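Long-range contacts in prolyl oligopeptidase (Novosphingobium capsulatum, PDB 1YR2), which probably cleaves oligopeptides on the carboxyl side of proline, and less readily of alanine, as a serine peptidase of the S9A family: residues 106-111 with 450-455; 219-224 with 245-250; 362-367 with 380-385; 369-374 with 414-419; 639-644 with 674-679. All coordinates share one frame; numbering follows the deposited sequence.

Contact 1 of 5, residues 106-111 with 450-455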
# COMPACT_ATOMS: atom_id res chain seq x y z
N ILE A 106 11.12 -9.27 -10.34
CA ILE A 106 9.66 -9.54 -10.09
C ILE A 106 9.30 -10.73 -9.20
O ILE A 106 8.45 -10.62 -8.33
CB ILE A 106 8.89 -9.75 -11.44
CG1 ILE A 106 8.97 -8.52 -12.32
CG2 ILE A 106 7.38 -10.10 -11.17
CD1 ILE A 106 8.64 -7.24 -11.55
N ASP A 107 9.91 -11.87 -9.45
CA ASP A 107 9.51 -13.13 -8.85
C ASP A 107 10.57 -13.49 -7.83
O ASP A 107 11.78 -13.63 -8.15
CB ASP A 107 9.33 -14.25 -9.91
CG ASP A 107 8.27 -13.88 -10.97
OD1 ASP A 107 7.12 -13.54 -10.60
OD2 ASP A 107 8.51 -13.87 -12.22
N TYR A 108 10.13 -13.59 -6.58
CA TYR A 108 11.00 -14.05 -5.52
C TYR A 108 10.14 -14.70 -4.44
O TYR A 108 8.95 -14.43 -4.34
CB TYR A 108 11.80 -12.86 -4.95
CG TYR A 108 10.96 -11.64 -4.68
CD1 TYR A 108 10.31 -11.47 -3.45
CD2 TYR A 108 10.76 -10.67 -5.66
CE1 TYR A 108 9.49 -10.37 -3.21
CE2 TYR A 108 9.96 -9.53 -5.39
CZ TYR A 108 9.33 -9.40 -4.20
OH TYR A 108 8.52 -8.30 -3.94
N GLU A 109 10.75 -15.54 -3.62
CA GLU A 109 10.04 -16.20 -2.53
C GLU A 109 9.57 -15.23 -1.46
O GLU A 109 10.17 -14.16 -1.22
CB GLU A 109 10.93 -17.29 -1.91
CG GLU A 109 12.07 -16.75 -1.08
CD GLU A 109 12.98 -17.88 -0.57
OE1 GLU A 109 12.43 -18.95 -0.18
OE2 GLU A 109 14.22 -17.67 -0.57
N ARG A 110 8.51 -15.62 -0.75
CA ARG A 110 7.96 -14.81 0.34
C ARG A 110 7.49 -15.68 1.48
O ARG A 110 6.85 -16.67 1.28
CB ARG A 110 6.79 -13.94 -0.14
CG ARG A 110 6.92 -13.37 -1.55
CD ARG A 110 5.68 -12.58 -2.03
NE ARG A 110 4.55 -13.47 -2.39
CZ ARG A 110 3.52 -13.76 -1.60
NH1 ARG A 110 3.43 -13.22 -0.39
NH2 ARG A 110 2.57 -14.56 -2.04
N PHE A 111 7.83 -15.27 2.69
CA PHE A 111 7.40 -15.94 3.91
C PHE A 111 6.31 -15.09 4.57
O PHE A 111 6.39 -13.86 4.56
CB PHE A 111 8.57 -16.14 4.89
CG PHE A 111 9.56 -17.15 4.46
CD1 PHE A 111 10.55 -16.81 3.56
CD2 PHE A 111 9.53 -18.45 4.94
CE1 PHE A 111 11.52 -17.76 3.18
CE2 PHE A 111 10.48 -19.37 4.58
CZ PHE A 111 11.45 -19.03 3.69
N VAL A 450 15.95 -14.88 2.54
CA VAL A 450 15.16 -14.73 1.32
C VAL A 450 16.12 -14.50 0.17
O VAL A 450 16.97 -13.61 0.24
CB VAL A 450 14.19 -13.51 1.45
CG1 VAL A 450 13.54 -13.16 0.15
CG2 VAL A 450 13.08 -13.83 2.44
N HIS A 451 16.01 -15.29 -0.90
CA HIS A 451 16.91 -15.15 -2.01
C HIS A 451 16.41 -14.07 -3.01
O HIS A 451 15.39 -14.25 -3.66
CB HIS A 451 17.13 -16.48 -2.75
CG HIS A 451 17.98 -16.32 -3.99
ND1 HIS A 451 19.22 -15.71 -3.96
CD2 HIS A 451 17.74 -16.66 -5.28
CE1 HIS A 451 19.71 -15.69 -5.19
NE2 HIS A 451 18.83 -16.26 -6.01
N LEU A 452 17.11 -12.95 -3.07
CA LEU A 452 16.78 -11.85 -4.00
C LEU A 452 17.96 -11.68 -4.95
O LEU A 452 19.04 -12.21 -4.71
CB LEU A 452 16.59 -10.54 -3.23
CG LEU A 452 15.46 -10.51 -2.18
CD1 LEU A 452 15.38 -9.18 -1.56
CD2 LEU A 452 14.17 -10.85 -2.88
N THR A 453 17.77 -10.92 -6.01
CA THR A 453 18.88 -10.64 -6.93
C THR A 453 19.77 -9.47 -6.49
O THR A 453 20.70 -9.09 -7.22
CB THR A 453 18.37 -10.37 -8.33
OG1 THR A 453 17.47 -9.26 -8.29
CG2 THR A 453 17.56 -11.58 -8.87
N PHE A 454 19.47 -8.87 -5.35
CA PHE A 454 20.28 -7.80 -4.79
C PHE A 454 20.33 -7.97 -3.30
O PHE A 454 19.55 -8.74 -2.73
CB PHE A 454 19.68 -6.43 -5.19
CG PHE A 454 18.28 -6.20 -4.66
CD1 PHE A 454 17.16 -6.61 -5.35
CD2 PHE A 454 18.10 -5.58 -3.46
CE1 PHE A 454 15.88 -6.42 -4.83
CE2 PHE A 454 16.82 -5.36 -2.95
CZ PHE A 454 15.73 -5.79 -3.61
N ASP A 455 21.21 -7.22 -2.65
CA ASP A 455 21.29 -7.19 -1.20
C ASP A 455 20.72 -5.88 -0.67
O ASP A 455 21.32 -4.85 -0.93
CB ASP A 455 22.76 -7.28 -0.79
CG ASP A 455 22.97 -7.37 0.72
OD1 ASP A 455 22.01 -7.18 1.53
OD2 ASP A 455 24.09 -7.65 1.19
O HOH W 1 13.57 -16.17 -4.02

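Contact 2 of 5, residues 219-224 with 245-250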
# COMPACT_ATOMS: atom_id res chain seq x y z
N ASN A 219 -8.33 -26.49 22.61
CA ASN A 219 -7.78 -27.39 21.59
C ASN A 219 -8.78 -28.19 20.78
O ASN A 219 -8.37 -28.86 19.84
CB ASN A 219 -6.74 -28.31 22.22
CG ASN A 219 -5.70 -27.51 23.01
OD1 ASN A 219 -5.15 -26.56 22.49
ND2 ASN A 219 -5.45 -27.87 24.22
N ASP A 220 -10.06 -28.10 21.10
CA ASP A 220 -11.07 -28.96 20.47
C ASP A 220 -12.39 -28.30 20.23
O ASP A 220 -13.41 -29.00 20.17
CB ASP A 220 -11.31 -30.18 21.36
CG ASP A 220 -11.75 -29.79 22.75
OD1 ASP A 220 -12.08 -28.60 22.99
OD2 ASP A 220 -11.79 -30.61 23.69
N ALA A 221 -12.40 -26.96 20.11
CA ALA A 221 -13.62 -26.26 19.73
C ALA A 221 -13.23 -24.96 19.04
O ALA A 221 -12.19 -24.38 19.37
CB ALA A 221 -14.51 -25.98 20.93
N LEU A 222 -14.09 -24.50 18.15
CA LEU A 222 -13.82 -23.37 17.28
C LEU A 222 -15.05 -22.45 17.22
O LEU A 222 -16.15 -22.93 16.96
CB LEU A 222 -13.54 -23.87 15.86
CG LEU A 222 -13.03 -22.77 14.93
CD1 LEU A 222 -11.54 -22.54 15.07
CD2 LEU A 222 -13.36 -23.03 13.50
N LEU A 223 -14.84 -21.17 17.51
CA LEU A 223 -15.86 -20.14 17.29
C LEU A 223 -15.78 -19.58 15.88
O LEU A 223 -14.69 -19.31 15.36
CB LEU A 223 -15.64 -18.96 18.25
CG LEU A 223 -15.89 -19.22 19.72
CD1 LEU A 223 -15.21 -18.15 20.57
CD2 LEU A 223 -17.35 -19.24 20.02
N TYR A 224 -16.94 -19.37 15.29
CA TYR A 224 -17.05 -18.90 13.92
C TYR A 224 -18.38 -18.16 13.76
O TYR A 224 -19.27 -18.23 14.60
CB TYR A 224 -16.96 -20.08 12.94
CG TYR A 224 -18.14 -21.04 12.97
CD1 TYR A 224 -18.23 -22.06 13.94
CD2 TYR A 224 -19.16 -20.95 12.04
CE1 TYR A 224 -19.31 -22.91 13.96
CE2 TYR A 224 -20.27 -21.78 12.08
CZ TYR A 224 -20.31 -22.80 13.02
OH TYR A 224 -21.38 -23.66 13.01
N VAL A 245 -22.81 -15.94 15.88
CA VAL A 245 -21.59 -16.59 16.34
C VAL A 245 -22.00 -17.92 16.98
O VAL A 245 -22.92 -17.94 17.77
CB VAL A 245 -20.84 -15.72 17.35
CG1 VAL A 245 -19.54 -16.42 17.82
CG2 VAL A 245 -20.52 -14.41 16.76
N TRP A 246 -21.36 -19.01 16.54
CA TRP A 246 -21.55 -20.38 17.03
C TRP A 246 -20.23 -21.02 17.45
O TRP A 246 -19.14 -20.56 17.05
CB TRP A 246 -22.14 -21.24 15.93
CG TRP A 246 -23.48 -20.85 15.48
CD1 TRP A 246 -23.83 -19.73 14.73
CD2 TRP A 246 -24.70 -21.56 15.71
NE1 TRP A 246 -25.18 -19.72 14.50
CE2 TRP A 246 -25.74 -20.84 15.06
CE3 TRP A 246 -25.03 -22.75 16.41
CZ2 TRP A 246 -27.08 -21.26 15.10
CZ3 TRP A 246 -26.34 -23.16 16.44
CH2 TRP A 246 -27.36 -22.42 15.79
N LEU A 247 -20.35 -22.12 18.21
CA LEU A 247 -19.22 -22.90 18.71
C LEU A 247 -19.37 -24.29 18.11
O LEU A 247 -20.39 -24.96 18.29
CB LEU A 247 -19.20 -22.98 20.23
CG LEU A 247 -18.07 -23.76 20.89
CD1 LEU A 247 -16.75 -23.00 20.65
CD2 LEU A 247 -18.32 -23.97 22.36
N HIS A 248 -18.34 -24.72 17.41
CA HIS A 248 -18.28 -26.08 16.93
C HIS A 248 -17.36 -26.93 17.80
O HIS A 248 -16.17 -26.59 17.98
CB HIS A 248 -17.76 -26.14 15.48
CG HIS A 248 -17.62 -27.53 14.97
ND1 HIS A 248 -18.71 -28.37 14.83
CD2 HIS A 248 -16.53 -28.26 14.62
CE1 HIS A 248 -18.29 -29.54 14.37
NE2 HIS A 248 -16.98 -29.51 14.25
N ARG A 249 -17.86 -28.07 18.24
CA ARG A 249 -17.03 -29.05 18.96
C ARG A 249 -16.49 -30.14 18.04
O ARG A 249 -17.21 -30.74 17.28
CB ARG A 249 -17.79 -29.63 20.16
CG ARG A 249 -17.95 -28.56 21.27
CD ARG A 249 -18.65 -29.11 22.51
NE ARG A 249 -18.79 -28.10 23.56
CZ ARG A 249 -19.86 -27.33 23.72
NH1 ARG A 249 -20.90 -27.41 22.89
NH2 ARG A 249 -19.88 -26.48 24.71
N LEU A 250 -15.19 -30.35 18.08
CA LEU A 250 -14.56 -31.15 17.05
C LEU A 250 -15.03 -32.58 17.25
O LEU A 250 -15.17 -33.00 18.38
CB LEU A 250 -13.04 -31.01 17.13
CG LEU A 250 -12.32 -29.95 16.32
CD1 LEU A 250 -12.51 -30.22 14.83
CD2 LEU A 250 -12.75 -28.51 16.67

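Contact 3 of 5, residues 362-367 with 380-385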
# COMPACT_ATOMS: atom_id res chain seq x y z
N SER A 362 -1.19 10.05 20.80
CA SER A 362 -0.02 10.90 20.51
C SER A 362 -0.25 11.84 19.31
O SER A 362 -1.35 11.92 18.79
CB SER A 362 1.25 10.07 20.40
OG SER A 362 1.58 9.72 19.09
N LYS A 363 0.81 12.51 18.90
CA LYS A 363 0.83 13.32 17.69
C LYS A 363 0.83 12.49 16.42
O LYS A 363 0.54 13.01 15.33
CB LYS A 363 2.09 14.17 17.69
CG LYS A 363 2.13 15.17 18.87
CD LYS A 363 1.30 16.40 18.54
CE LYS A 363 0.92 17.23 19.79
NZ LYS A 363 1.03 18.68 19.51
N ASP A 364 1.17 11.22 16.54
CA ASP A 364 1.30 10.30 15.39
C ASP A 364 0.13 9.35 15.33
O ASP A 364 -0.39 8.91 16.38
CB ASP A 364 2.56 9.45 15.51
CG ASP A 364 3.84 10.28 15.50
OD1 ASP A 364 3.88 11.36 14.86
OD2 ASP A 364 4.85 9.90 16.11
N ASN A 365 -0.28 9.00 14.10
CA ASN A 365 -1.33 8.06 13.88
C ASN A 365 -0.91 6.66 14.31
O ASN A 365 0.13 6.14 13.87
CB ASN A 365 -1.76 8.09 12.41
CG ASN A 365 -3.04 7.33 12.16
OD1 ASN A 365 -3.89 7.18 13.06
ND2 ASN A 365 -3.23 6.88 10.91
N LEU A 366 -1.72 6.05 15.18
CA LEU A 366 -1.48 4.67 15.60
C LEU A 366 -2.23 3.71 14.68
O LEU A 366 -3.45 3.62 14.70
CB LEU A 366 -1.96 4.43 17.02
CG LEU A 366 -1.83 3.06 17.66
CD1 LEU A 366 -0.39 2.66 17.69
CD2 LEU A 366 -2.32 3.11 19.06
N GLU A 367 -1.45 2.93 13.96
CA GLU A 367 -1.93 2.03 12.94
C GLU A 367 -2.37 0.66 13.50
O GLU A 367 -3.43 0.17 13.14
CB GLU A 367 -0.78 1.87 11.94
CG GLU A 367 -1.08 1.26 10.62
CD GLU A 367 0.05 1.59 9.61
OE1 GLU A 367 1.26 1.21 9.85
OE2 GLU A 367 -0.31 2.26 8.61
N TYR A 380 3.27 3.17 14.75
CA TYR A 380 2.87 4.50 14.49
C TYR A 380 3.36 4.95 13.13
O TYR A 380 4.40 4.44 12.61
CB TYR A 380 3.45 5.47 15.54
CG TYR A 380 2.81 5.40 16.90
CD1 TYR A 380 1.65 6.09 17.19
CD2 TYR A 380 3.41 4.64 17.90
CE1 TYR A 380 1.09 6.03 18.47
CE2 TYR A 380 2.87 4.55 19.11
CZ TYR A 380 1.73 5.27 19.44
OH TYR A 380 1.23 5.15 20.74
N ILE A 381 2.69 5.97 12.59
CA ILE A 381 3.22 6.69 11.44
C ILE A 381 3.84 7.98 12.00
O ILE A 381 3.11 8.89 12.44
CB ILE A 381 2.17 7.01 10.38
CG1 ILE A 381 1.49 5.73 9.85
CG2 ILE A 381 2.83 7.74 9.21
CD1 ILE A 381 2.41 4.71 9.33
N HIS A 382 5.17 7.99 11.99
CA HIS A 382 6.02 9.06 12.48
C HIS A 382 6.80 9.70 11.31
O HIS A 382 7.70 9.10 10.76
CB HIS A 382 7.00 8.44 13.48
CG HIS A 382 7.83 9.45 14.21
ND1 HIS A 382 7.29 10.29 15.16
CD2 HIS A 382 9.15 9.76 14.14
CE1 HIS A 382 8.24 11.08 15.64
NE2 HIS A 382 9.38 10.79 15.02
N ASP A 383 6.45 10.92 10.97
CA ASP A 383 7.01 11.61 9.80
C ASP A 383 7.05 10.72 8.54
O ASP A 383 8.09 10.52 7.92
CB ASP A 383 8.36 12.21 10.10
CG ASP A 383 8.31 13.32 11.16
OD1 ASP A 383 7.52 14.28 11.06
OD2 ASP A 383 9.08 13.29 12.13
N ALA A 384 5.89 10.19 8.19
CA ALA A 384 5.66 9.46 6.94
C ALA A 384 6.35 8.12 6.80
O ALA A 384 6.51 7.66 5.71
CB ALA A 384 5.97 10.37 5.75
N LYS A 385 6.71 7.49 7.91
CA LYS A 385 7.36 6.18 7.93
C LYS A 385 6.98 5.55 9.28
O LYS A 385 6.39 6.19 10.14
CB LYS A 385 8.89 6.34 7.78
CG LYS A 385 9.46 7.08 9.06
CD LYS A 385 10.88 7.40 9.03
CE LYS A 385 11.21 8.24 10.31
NZ LYS A 385 10.50 9.54 10.12
O HOH W 2 4.01 12.22 12.29
O HOH W 3 0.98 10.32 11.79
O HOH W 4 3.74 1.97 11.35

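Contact 4 of 5, residues 369-374 with 414-419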
# COMPACT_ATOMS: atom_id res chain seq x y z
N VAL A 369 -1.47 -2.51 16.93
CA VAL A 369 -0.82 -2.85 18.18
C VAL A 369 -0.87 -4.34 18.30
O VAL A 369 -1.85 -4.93 17.93
CB VAL A 369 -1.55 -2.22 19.37
CG1 VAL A 369 -1.01 -2.77 20.64
CG2 VAL A 369 -1.40 -0.73 19.36
N GLY A 370 0.20 -4.95 18.80
CA GLY A 370 0.18 -6.35 19.15
C GLY A 370 0.85 -6.54 20.49
O GLY A 370 1.62 -5.70 20.95
N ILE A 371 0.59 -7.68 21.12
CA ILE A 371 1.22 -8.01 22.36
C ILE A 371 2.14 -9.23 22.16
O ILE A 371 1.74 -10.21 21.53
CB ILE A 371 0.19 -8.26 23.46
CG1 ILE A 371 -0.43 -6.92 23.89
CG2 ILE A 371 0.87 -8.84 24.68
CD1 ILE A 371 -1.63 -7.01 24.91
N ALA A 372 3.36 -9.12 22.68
CA ALA A 372 4.31 -10.24 22.64
C ALA A 372 5.26 -10.17 23.82
O ALA A 372 5.68 -9.09 24.22
CB ALA A 372 5.09 -10.25 21.30
N GLY A 373 5.60 -11.33 24.38
CA GLY A 373 6.50 -11.36 25.52
C GLY A 373 5.69 -10.74 26.65
O GLY A 373 4.57 -11.18 26.92
N ASN A 374 6.18 -9.66 27.24
CA ASN A 374 5.42 -8.97 28.30
C ASN A 374 5.13 -7.54 27.93
O ASN A 374 4.94 -6.73 28.80
CB ASN A 374 6.15 -8.98 29.65
CG ASN A 374 6.32 -10.38 30.20
OD1 ASN A 374 5.41 -11.23 30.07
ND2 ASN A 374 7.49 -10.65 30.76
N GLY A 414 3.25 -13.09 17.58
CA GLY A 414 3.83 -13.46 18.86
C GLY A 414 2.68 -13.56 19.85
O GLY A 414 1.53 -13.30 19.53
N ARG A 415 3.01 -14.03 21.03
CA ARG A 415 2.03 -14.31 22.06
C ARG A 415 2.60 -13.78 23.40
O ARG A 415 3.82 -13.78 23.62
CB ARG A 415 1.87 -15.83 22.18
CG ARG A 415 1.15 -16.51 21.06
CD ARG A 415 1.08 -18.03 21.27
NE ARG A 415 2.41 -18.65 21.38
CZ ARG A 415 2.63 -19.87 21.89
NH1 ARG A 415 1.62 -20.61 22.34
NH2 ARG A 415 3.87 -20.38 21.96
N PRO A 416 1.72 -13.41 24.30
CA PRO A 416 2.14 -13.10 25.66
C PRO A 416 2.85 -14.31 26.26
O PRO A 416 2.43 -15.43 26.06
CB PRO A 416 0.82 -12.84 26.39
CG PRO A 416 -0.13 -12.54 25.40
CD PRO A 416 0.26 -13.28 24.13
N GLY A 417 3.93 -14.09 26.96
CA GLY A 417 4.66 -15.19 27.57
C GLY A 417 5.62 -15.92 26.63
O GLY A 417 6.33 -16.76 27.09
N ASP A 418 5.58 -15.64 25.32
CA ASP A 418 6.47 -16.25 24.34
C ASP A 418 7.64 -15.28 24.06
O ASP A 418 7.41 -14.10 23.76
CB ASP A 418 5.65 -16.52 23.06
CG ASP A 418 6.36 -17.38 22.05
OD1 ASP A 418 7.62 -17.41 22.02
OD2 ASP A 418 5.71 -18.05 21.20
N ARG A 419 8.87 -15.78 24.07
CA ARG A 419 10.05 -14.95 23.81
C ARG A 419 10.36 -14.71 22.33
O ARG A 419 11.20 -13.90 22.02
CB ARG A 419 11.27 -15.55 24.50
CG ARG A 419 11.82 -16.82 23.85
CD ARG A 419 12.66 -17.63 24.82
NE ARG A 419 12.89 -19.01 24.40
CZ ARG A 419 13.81 -19.81 24.95
NH1 ARG A 419 14.58 -19.37 25.95
NH2 ARG A 419 13.96 -21.06 24.52

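Contact 5 of 5, residues 639-644 with 674-679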
# COMPACT_ATOMS: atom_id res chain seq x y z
N HIS A 639 -4.58 23.57 -20.66
CA HIS A 639 -4.87 24.98 -20.96
C HIS A 639 -3.68 25.88 -20.68
O HIS A 639 -3.77 27.08 -20.90
CB HIS A 639 -6.09 25.48 -20.16
CG HIS A 639 -7.34 24.74 -20.48
ND1 HIS A 639 -7.75 23.66 -19.74
CD2 HIS A 639 -8.24 24.89 -21.47
CE1 HIS A 639 -8.86 23.17 -20.27
NE2 HIS A 639 -9.17 23.90 -21.33
N ASN A 640 -2.58 25.33 -20.14
CA ASN A 640 -1.43 26.14 -19.74
C ASN A 640 -0.11 25.81 -20.40
O ASN A 640 0.95 26.14 -19.89
CB ASN A 640 -1.24 26.11 -18.22
CG ASN A 640 -2.30 26.92 -17.50
OD1 ASN A 640 -2.25 28.14 -17.52
ND2 ASN A 640 -3.33 26.26 -16.96
N VAL A 641 -0.16 25.14 -21.54
CA VAL A 641 1.06 24.94 -22.32
C VAL A 641 1.55 26.31 -22.86
O VAL A 641 0.77 27.08 -23.41
CB VAL A 641 0.81 23.92 -23.47
CG1 VAL A 641 2.06 23.65 -24.29
CG2 VAL A 641 0.33 22.64 -22.93
N ARG A 642 2.85 26.59 -22.71
CA ARG A 642 3.43 27.91 -22.99
C ARG A 642 4.34 27.92 -24.18
O ARG A 642 5.50 27.44 -24.11
CB ARG A 642 4.29 28.37 -21.82
CG ARG A 642 3.53 28.45 -20.52
CD ARG A 642 4.43 28.36 -19.35
NE ARG A 642 5.45 29.38 -19.44
CZ ARG A 642 6.52 29.45 -18.66
NH1 ARG A 642 6.75 28.53 -17.72
NH2 ARG A 642 7.39 30.43 -18.85
N SER A 643 3.92 28.50 -25.29
CA SER A 643 4.82 28.50 -26.43
C SER A 643 5.97 29.49 -26.24
O SER A 643 5.90 30.44 -25.46
CB SER A 643 4.06 28.68 -27.74
OG SER A 643 3.42 29.95 -27.71
N GLY A 644 7.06 29.20 -26.93
CA GLY A 644 8.27 29.98 -26.86
C GLY A 644 9.27 29.53 -25.81
O GLY A 644 10.31 30.13 -25.70
N GLN A 674 2.44 18.73 -28.88
CA GLN A 674 3.04 18.49 -30.20
C GLN A 674 2.77 19.68 -31.14
O GLN A 674 3.57 19.99 -31.99
CB GLN A 674 2.55 17.21 -30.85
CG GLN A 674 3.14 15.94 -30.25
CD GLN A 674 2.61 14.66 -30.82
OE1 GLN A 674 1.72 14.66 -31.72
NE2 GLN A 674 3.12 13.53 -30.26
N THR A 675 1.64 20.34 -30.95
CA THR A 675 1.29 21.54 -31.70
C THR A 675 2.02 22.81 -31.25
O THR A 675 2.21 23.72 -32.05
CB THR A 675 -0.19 21.76 -31.57
OG1 THR A 675 -0.86 20.61 -32.10
CG2 THR A 675 -0.68 23.01 -32.43
N ALA A 676 2.36 22.91 -29.97
CA ALA A 676 3.01 24.09 -29.43
C ALA A 676 4.46 24.22 -29.86
O ALA A 676 5.08 23.24 -30.19
CB ALA A 676 2.92 24.13 -27.90
N ALA A 677 4.97 25.45 -29.82
CA ALA A 677 6.38 25.74 -30.05
C ALA A 677 7.21 25.67 -28.75
O ALA A 677 7.45 26.69 -28.09
CB ALA A 677 6.48 27.13 -30.69
N ILE A 678 7.60 24.46 -28.37
CA ILE A 678 8.17 24.20 -27.04
C ILE A 678 9.48 23.42 -27.14
O ILE A 678 9.84 22.61 -26.27
CB ILE A 678 7.15 23.50 -26.11
CG1 ILE A 678 6.56 22.24 -26.76
CG2 ILE A 678 6.07 24.51 -25.70
CD1 ILE A 678 5.71 21.44 -25.82
N GLY A 679 10.18 23.67 -28.24
CA GLY A 679 11.51 23.16 -28.38
C GLY A 679 11.58 21.77 -28.98
O GLY A 679 10.56 21.16 -29.35

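Contact 1 of 5, residues 106-111 with 450-455
Glu109 reaches across to His451 with its carboxylate, and two apolar meetings accompany that polar link. Glu109 CG lies between the backbone N and the carbonyl carbon (chi1 73°), and the chain runs out extended from there past the side chain of Val450, the two pointing in opposite directions, with CG 4.1 Å from Val450 CG1. At the end, Glu109 OE2 takes the N-H of His451 at 3.0 Å through its anti lone pair, the bond being fairly straight at 162°. The other oxygen, OE1, is bonded to Trp125 NE1, so both carboxylate oxygens have partners; a glutamate suits this place because it is long enough to span the gap and has two acceptors to share. A water completes the polar link, receiving the N-H of Glu109 at 2.9 Å and donating to His451 O at 2.7 Å.

Leu452 sends a single methyl, CD2, obliquely to the base of Tyr108, 3.7 Å from CB. Further along, Val450 CG2 lies 4.1 Å from Phe111 CD1, again with the two side chains passing in opposite directions. Tyr108 and Leu452 both also touch Pro431. The arrangement joins the start of the first propeller strand, 110-117, to the linker that follows the last, 443-446, as expected where the chain enters and leaves the beta-propeller of a prolyl oligopeptidase.

Contact 2 of 5, residues 219-224 with 245-250
Leu222 and His248 bond to each other twice through their backbones: Leu222 N gives to His248 O at 3.0 Å, and His248 N returns the bond to Leu222 O at 2.9 Å, almost straight at 177°. Tyr224 and Trp246 repeat the exchange, with Tyr224 N 3.1 Å from Trp246 O and Trp246 N 3.0 Å from Tyr224 O. Beyond the end of the strand, Leu250 N still finds Asp220 O at 3.1 Å, but comes from above the carbonyl plane. These antiparallel pairs join the two middle strands of a four-stranded sheet, the kind that forms one blade of the beta-propeller. Between the bonded pairs, Ala221 and Leu223 turn to one face, where Leu247 CD1 packs 3.7 Å from Ala221 CB; small and branched apolar side chains suit this buried layer.

The other face carries polar groups that need partners. His248 gives both ring nitrogens to bonds, ND1 with Asp257 and NE2 with Asp204, while Tyr224 OH bonds Asp257 and Gln254. With chi1 at 68°, the tyrosine ring is swung across to the neighbouring strand, where its CZ lies 3.8 Å from Trp246 CB. The tyrosine and indole planes are nearly parallel but barely overlap, and Trp246 NE1 is bonded to Thr244.

Contact 3 of 5, residues 362-367 with 380-385
Leu366 sets its CD1 methyl over the centre of the Tyr380 ring, 3.8 Å from the centroid and 13° off the normal, a CH-pi contact that makes the tight, buried part of the contact. With CG anti to the backbone N (chi1 179°), a branch is brought over the ring; leucine suits because its branched apolar end can cover an aromatic face. Beside it, Ile381 N donates to Asn365 O at 2.9 Å. The looser part is joined through solvent: one water takes the N-H of Asn365 and donates to Ile381 O; another, farther along the strands, donates to both Glu367 OE1 and Tyr380 O. Asp364 is also held by an ST turn, its N bonded to Ser362 OG at 3.0 Å. Its OD2 receives His382 ND1 at 2.6 Å, on the syn side but tilted out of the carboxylate plane, with the carboxylate and ring planes 79° apart; OD1 accepts from a third water. A carboxylate so close to ND1 would tend to stabilise a positively charged imidazole.

Contact 4 of 5, residues 369-374 with 414-419
Gly373 and the turn at Pro416 are held together by two backbone bonds. Gly373 N donates to Arg415 O at 3.1 Å, while Gly417 N returns a bond to Gly373 O at 3.0 Å. Pro416 CA adds a CA-H...O contact to the same Gly373 oxygen, and the proline ring crosses the side chain of Ile371 at about a right angle, its CG 3.9 Å from Ile371 CG2. The positive phi of Gly373, 69°, is one that glycine accepts readily.

The partner is a type II beta turn from Arg415 to Asp418, lying between the first two strands of one four-stranded propeller sheet, 408-413 and 421-427, and docked on the end of strand 365-372 in the preceding sheet; it thus ties neighbouring blades. Proline and glycine suit the two central positions of such a turn. Its closing bond, from Asp418 N, reaches Arg415 O from the face opposite to Gly373 N, so two donors grip this oxygen.

Further out, Arg415 NH2 forms a salt bridge with Asp418 OD2 at 3.1 Å, spanning the turn, with the carboxylate oxygen lying in the guanidinium plane. Asp418 OD1 is taken by His420 N. Pro416 also rests on Asp324 and Val326 of strand 320-326, and Ile371 on Val323 of that strand.

Contact 5 of 5, residues 639-644 with 674-679
Gly644 N donates to Ala677 O at 2.8 Å, with an angle of 156° at the hydrogen. This bond fastens two surface loops of the peptidase domain, which has the alpha/beta-hydrolase fold: one leads into strand 649-654, next to the edge of the central sheet, and the other leaves helix 664-675 on its way to edge strand 683-687. Glycine suits position 644 because its backbone angles would press a side chain against the preceding carbonyl.

The rest of the contact is apolar. Val641 directs CG1, set anti to its own N (chi1 -178°), at the methyl of Ala676, 3.7 Å away, just where the helix ends. A compact alanine there allows the loop to come close. Val641 and Ile678 both also lie on Leu673 of the helix. Arg642 turns the other way, its NH1 bonded to Asn586 O. The carbonyl oxygen of Arg642 is buried and has no hydrogen-bond partner in the model; the methyl Ile678 CG2 lies 3.4 Å from Arg642 O.

In the fold
Contacts 2, 3 and 4 all lie along the chain inside the loop closed by contact 1, which gathers the two ends of the beta-propeller; contact 5 follows later, in the peptidase domain. Contact 2 lies within one four-stranded sheet. Contacts 3 and 4 share strand 365-372, their centres 22 Å apart: the first pairs it with its hairpin partner, the second ties its far end to the next sheet. Contact 3 lies near the peptidase domain, since Asp383 bonds Tyr531 and Gln463, and Lys385 also bonds Gln463. Contacts 2 and 5, with centres 69 Å apart, mark opposite ends of a molecule whose two domains are also joined through the linker at contact 1.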